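Local coordinates for vinylacetyl-CoA Delta-isomerase (Nitrosopumilus maritimus SCM1, PDB 6VJR), which probably acts as a 4-hydroxybutyryl-CoA dehydratase with vinylacetyl-CoA Delta-isomerase activity, using FAD and a [4Fe-4S] cluster, at residues 144-149 against 185-190. Numbering follows the deposited sequence.
Sequences GGAMTD and AHQTGC. With FAD (flavin-adenine dinucleotide), chain F.
Q187 reaches across to the strand end at G145-A146, while T148 O takes the backbone N-H of A185 at 2.8 Å, joining the two chain segments that frame the flavin of FAD. From CB, Q187 first turns CG anti to its own carbonyl carbon (chi1 -68°) and then bends at chi2 (-60°), which brings CG to 3.6 Å from A185 O and carries the amide over one face of the flavin's pyrimidine ring, near C2 and N3. CD sits 3.7 Å from A146 CA. Beyond it, OE1 lies against A146 CA and CB and only 3.2 Å from G145 O, an acceptor-acceptor contact without a hydrogen bond. NE2 donates both to A185 O (2.9 Å, from above that carbonyl's plane) and to FAD O2 (3.1 Å, 156° at the hydrogen), which it meets from the face side of the flavin, close to perpendicular to the ring plane. With an alanine in its place, A185 O and FAD O2 would each probably lose a donor, and a gap is likely to open beside A146. The backbone N-H groups of M147 and T148 also bind O2, T148 OG1 donates to N1, and FAD N3 donates to G145 O. T188 serves the O4-N5 side with N-H to O4 and OG1 to N5. H186 lays CB 3.4 Å from FAD C9A; its ND1 bonds T390 of the second subunit, so the pocket spans a subunit interface. Three N-H donors on O2 and a hydroxyl on N1 would favour negative charge at the N1-C2-O2 locus, consistent with stabilising a reduced flavin.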
ATOM      1  N   GLY A 144      36.736   0.774   6.509  1.00 16.02           N
ATOM      2  CA  GLY A 144      35.781   0.192   5.587  1.00 16.06           C
ATOM      3  C   GLY A 144      35.396  -1.238   5.996  1.00 16.17           C
ATOM      4  O   GLY A 144      36.209  -1.989   6.504  1.00 17.38           O
ATOM      5  N   GLY A 145      34.183  -1.656   5.590  1.00 15.68           N
ATOM      6  CA  GLY A 145      33.695  -2.987   5.859  1.00 15.95           C
ATOM      7  C   GLY A 145      33.408  -3.641   4.539  1.00 15.66           C
ATOM      8  O   GLY A 145      32.407  -3.319   3.918  1.00 17.46           O
ATOM      9  N   ALA A 146      34.301  -4.544   4.141  1.00 15.92           N
ATOM     10  CA  ALA A 146      34.266  -5.070   2.801  1.00 15.73           C
ATOM     11  C   ALA A 146      33.815  -6.525   2.807  1.00 14.31           C
ATOM     12  O   ALA A 146      34.637  -7.453   2.792  1.00 14.96           O
ATOM     13  CB  ALA A 146      35.615  -4.883   2.133  1.00 17.53           C
ATOM     14  N   MET A 147      32.494  -6.705   2.687  1.00 14.68           N
ATOM     15  CA  MET A 147      31.922  -8.041   2.749  1.00 14.01           C
ATOM     16  C   MET A 147      31.531  -8.546   1.361  1.00 14.11           C
ATOM     17  O   MET A 147      31.902  -9.652   0.978  1.00 14.56           O
ATOM     18  CB  MET A 147      30.729  -8.043   3.706  1.00 15.29           C
ATOM     19  CG  MET A 147      29.961  -9.349   3.709  1.00 16.75           C
ATOM     20  SD  MET A 147      28.790  -9.534   5.069  1.00 19.50           S
ATOM     21  CE  MET A 147      29.911  -9.647   6.468  1.00 19.54           C
ATOM     22  N   THR A 148      30.753  -7.766   0.639  1.00 12.99           N
ATOM     23  CA  THR A 148      30.107  -8.255  -0.569  1.00 12.98           C
ATOM     24  C   THR A 148      31.074  -8.422  -1.731  1.00 12.35           C
ATOM     25  O   THR A 148      31.560  -7.450  -2.295  1.00 13.96           O
ATOM     26  CB  THR A 148      28.981  -7.312  -0.965  1.00 12.73           C
ATOM     27  OG1 THR A 148      28.151  -6.969   0.140  1.00 13.62           O
ATOM     28  CG2 THR A 148      28.169  -7.936  -2.081  1.00 14.11           C
ATOM     29  N   ASP A 149      31.207  -9.681  -2.188  1.00 13.16           N
ATOM     30  CA  ASP A 149      31.968 -10.035  -3.371  1.00 13.45           C
ATOM     31  C   ASP A 149      31.069  -9.837  -4.595  1.00 13.36           C
ATOM     32  O   ASP A 149      29.860  -9.596  -4.492  1.00 13.17           O
ATOM     33  CB  ASP A 149      32.418 -11.492  -3.333  1.00 14.78           C
ATOM     34  CG  ASP A 149      33.087 -11.854  -2.014  1.00 16.03           C
ATOM     35  OD1 ASP A 149      32.326 -12.115  -1.061  1.00 18.83           O
ATOM     36  OD2 ASP A 149      34.323 -11.741  -1.920  1.00 18.29           O
ATOM     37  N   ALA A 185      32.680  -5.664  -4.124  1.00 14.48           N
ATOM     38  CA  ALA A 185      31.912  -4.714  -4.905  1.00 13.26           C
ATOM     39  C   ALA A 185      31.126  -3.759  -4.019  1.00 12.78           C
ATOM     40  O   ALA A 185      30.833  -4.054  -2.867  1.00 13.57           O
ATOM     41  CB  ALA A 185      31.009  -5.473  -5.854  1.00 13.69           C
ATOM     42  N   HIS A 186      30.748  -2.610  -4.599  1.00 13.71           N
ATOM     43  CA  HIS A 186      29.838  -1.641  -3.974  1.00 13.29           C
ATOM     44  C   HIS A 186      30.397  -1.048  -2.677  1.00 14.20           C
ATOM     45  O   HIS A 186      29.652  -0.825  -1.726  1.00 18.03           O
ATOM     46  CB  HIS A 186      28.501  -2.281  -3.599  1.00 13.65           C
ATOM     47  CG  HIS A 186      28.046  -3.308  -4.572  1.00 12.86           C
ATOM     48  ND1 HIS A 186      27.596  -3.088  -5.859  1.00 15.01           N
ATOM     49  CD2 HIS A 186      27.986  -4.633  -4.359  1.00 14.93           C
ATOM     50  CE1 HIS A 186      27.305  -4.260  -6.392  1.00 14.61           C
ATOM     51  NE2 HIS A 186      27.514  -5.207  -5.492  1.00 15.10           N
ATOM     52  N   GLN A 187      31.699  -0.891  -2.596  1.00 14.42           N
ATOM     53  CA  GLN A 187      32.323  -0.604  -1.301  1.00 13.09           C
ATOM     54  C   GLN A 187      32.288   0.859  -0.904  1.00 13.09           C
ATOM     55  O   GLN A 187      32.949   1.692  -1.521  1.00 14.45           O
ATOM     56  CB  GLN A 187      33.747  -1.145  -1.360  1.00 14.46           C
ATOM     57  CG  GLN A 187      33.786  -2.656  -1.423  1.00 15.46           C
ATOM     58  CD  GLN A 187      33.139  -3.304  -0.228  1.00 13.88           C
ATOM     59  OE1 GLN A 187      33.352  -2.880   0.893  1.00 17.08           O
ATOM     60  NE2 GLN A 187      32.340  -4.343  -0.447  1.00 14.36           N
ATOM     61  N   THR A 188      31.499   1.132   0.132  1.00 13.52           N
ATOM     62  CA  THR A 188      31.212   2.472   0.597  1.00 13.66           C
ATOM     63  C   THR A 188      32.470   3.088   1.211  1.00 14.35           C
ATOM     64  O   THR A 188      33.003   2.559   2.180  1.00 16.50           O
ATOM     65  CB  THR A 188      30.040   2.417   1.602  1.00 15.86           C
ATOM     66  OG1 THR A 188      28.853   2.000   0.917  1.00 17.13           O
ATOM     67  CG2 THR A 188      29.773   3.765   2.230  1.00 17.92           C
ATOM     68  N   GLY A 189      32.865   4.248   0.666  1.00 14.91           N
ATOM     69  CA  GLY A 189      33.908   5.062   1.266  1.00 14.30           C
ATOM     70  C   GLY A 189      35.282   4.403   1.287  1.00 15.35           C
ATOM     71  O   GLY A 189      36.166   4.857   2.008  1.00 15.08           O
ATOM     72  N   CYS A 190      35.498   3.346   0.517  1.00 15.04           N
ATOM     73  CA  CYS A 190      36.754   2.600   0.627  1.00 15.12           C
ATOM     74  C   CYS A 190      37.992   3.449   0.315  1.00 14.09           C
ATOM     75  O   CYS A 190      39.011   3.393   1.024  1.00 16.39           O
ATOM     76  CB  CYS A 190      36.744   1.345  -0.237  1.00 16.16           C
ATOM     77  SG  CYS A 190      36.367   1.586  -1.990  1.00 16.73           S
TER
HETATM   78  PA  FAD F 602      22.035  -9.648  -6.014  1.00 12.52           P
HETATM   79  O1A FAD F 602      22.405 -10.635  -4.986  1.00 14.52           O
HETATM   80  O2A FAD F 602      22.502  -9.888  -7.393  1.00 12.73           O
HETATM   81  O5B FAD F 602      20.468  -9.414  -5.857  1.00 12.22           O
HETATM   82  C5B FAD F 602      19.607  -9.184  -7.000  1.00 11.79           C
HETATM   83  C4B FAD F 602      18.297  -9.874  -6.753  1.00 12.18           C
HETATM   84  O4B FAD F 602      18.484 -11.308  -6.847  1.00 11.88           O
HETATM   85  C3B FAD F 602      17.620  -9.620  -5.393  1.00 11.70           C
HETATM   86  O3B FAD F 602      16.199  -9.561  -5.549  1.00 12.39           O
HETATM   87  C2B FAD F 602      18.010 -10.849  -4.581  1.00 11.35           C
HETATM   88  O2B FAD F 602      17.168 -11.181  -3.488  1.00 12.02           O
HETATM   89  C1B FAD F 602      17.996 -11.930  -5.665  1.00 11.55           C
HETATM   90  N9A FAD F 602      18.881 -13.052  -5.382  1.00 11.95           N
HETATM   91  C8A FAD F 602      20.258 -13.101  -5.338  1.00 14.16           C
HETATM   92  N7A FAD F 602      20.761 -14.282  -5.087  1.00 14.79           N
HETATM   93  C5A FAD F 602      19.641 -15.077  -4.925  1.00 13.70           C
HETATM   94  C6A FAD F 602      19.496 -16.449  -4.633  1.00 15.68           C
HETATM   95  N6A FAD F 602      20.535 -17.276  -4.506  1.00 16.18           N
HETATM   96  N1A FAD F 602      18.240 -16.925  -4.473  1.00 16.83           N
HETATM   97  C2A FAD F 602      17.207 -16.080  -4.649  1.00 16.04           C
HETATM   98  N3A FAD F 602      17.212 -14.786  -4.960  1.00 15.32           N
HETATM   99  C4A FAD F 602      18.474 -14.328  -5.080  1.00 13.76           C
HETATM  100  N1  FAD F 602      28.539  -4.174   0.668  1.00 12.63           N
HETATM  101  C2  FAD F 602      29.700  -4.176   1.402  1.00 13.16           C
HETATM  102  O2  FAD F 602      30.290  -5.221   1.719  1.00 14.43           O
HETATM  103  N3  FAD F 602      30.194  -2.970   1.864  1.00 13.52           N
HETATM  104  C4  FAD F 602      29.665  -1.733   1.635  1.00 12.70           C
HETATM  105  O4  FAD F 602      30.229  -0.713   1.991  1.00 15.16           O
HETATM  106  C4X FAD F 602      28.493  -1.745   0.773  1.00 12.87           C
HETATM  107  N5  FAD F 602      27.921  -0.576   0.466  1.00 13.93           N
HETATM  108  C5X FAD F 602      26.959  -0.582  -0.522  1.00 13.60           C
HETATM  109  C6  FAD F 602      26.484   0.625  -1.056  1.00 14.24           C
HETATM  110  C7  FAD F 602      25.553   0.655  -2.082  1.00 14.47           C
HETATM  111  C7M FAD F 602      25.151   1.974  -2.697  1.00 16.11           C
HETATM  112  C8  FAD F 602      24.954  -0.549  -2.504  1.00 13.55           C
HETATM  113  C8M FAD F 602      23.861  -0.537  -3.533  1.00 14.24           C
HETATM  114  C9  FAD F 602      25.335  -1.743  -1.938  1.00 13.12           C
HETATM  115  C9A FAD F 602      26.366  -1.776  -0.965  1.00 12.51           C
HETATM  116  N10 FAD F 602      26.864  -2.977  -0.463  1.00 13.74           N
HETATM  117  C10 FAD F 602      27.999  -3.018   0.348  1.00 12.63           C
HETATM  118  C1' FAD F 602      26.418  -4.205  -1.150  1.00 13.86           C
HETATM  119  C2' FAD F 602      25.089  -4.802  -0.755  1.00 13.38           C
HETATM  120  O2' FAD F 602      25.287  -5.530   0.458  1.00 14.76           O
HETATM  121  C3' FAD F 602      24.585  -5.732  -1.867  1.00 13.30           C
HETATM  122  O3' FAD F 602      24.214  -4.891  -2.943  1.00 12.67           O
HETATM  123  C4' FAD F 602      23.469  -6.704  -1.452  1.00 13.02           C
HETATM  124  O4' FAD F 602      23.978  -7.716  -0.573  1.00 14.00           O
HETATM  125  C5' FAD F 602      22.811  -7.381  -2.641  1.00 12.04           C
HETATM  126  O5' FAD F 602      23.790  -8.081  -3.392  1.00 11.78           O
HETATM  127  P   FAD F 602      23.968  -7.827  -4.918  1.00 12.07           P
HETATM  128  O1P FAD F 602      24.193  -6.412  -5.221  1.00 11.74           O
HETATM  129  O2P FAD F 602      24.951  -8.813  -5.393  1.00 11.77           O
HETATM  130  O3P FAD F 602      22.565  -8.171  -5.611  1.00 11.83           O
HETATM  131  O   HOH W   1      32.678   0.022   3.471  1.00 18.81           O
HETATM  132  O   HOH W   2      27.658  -8.143  -5.581  1.00 12.86           O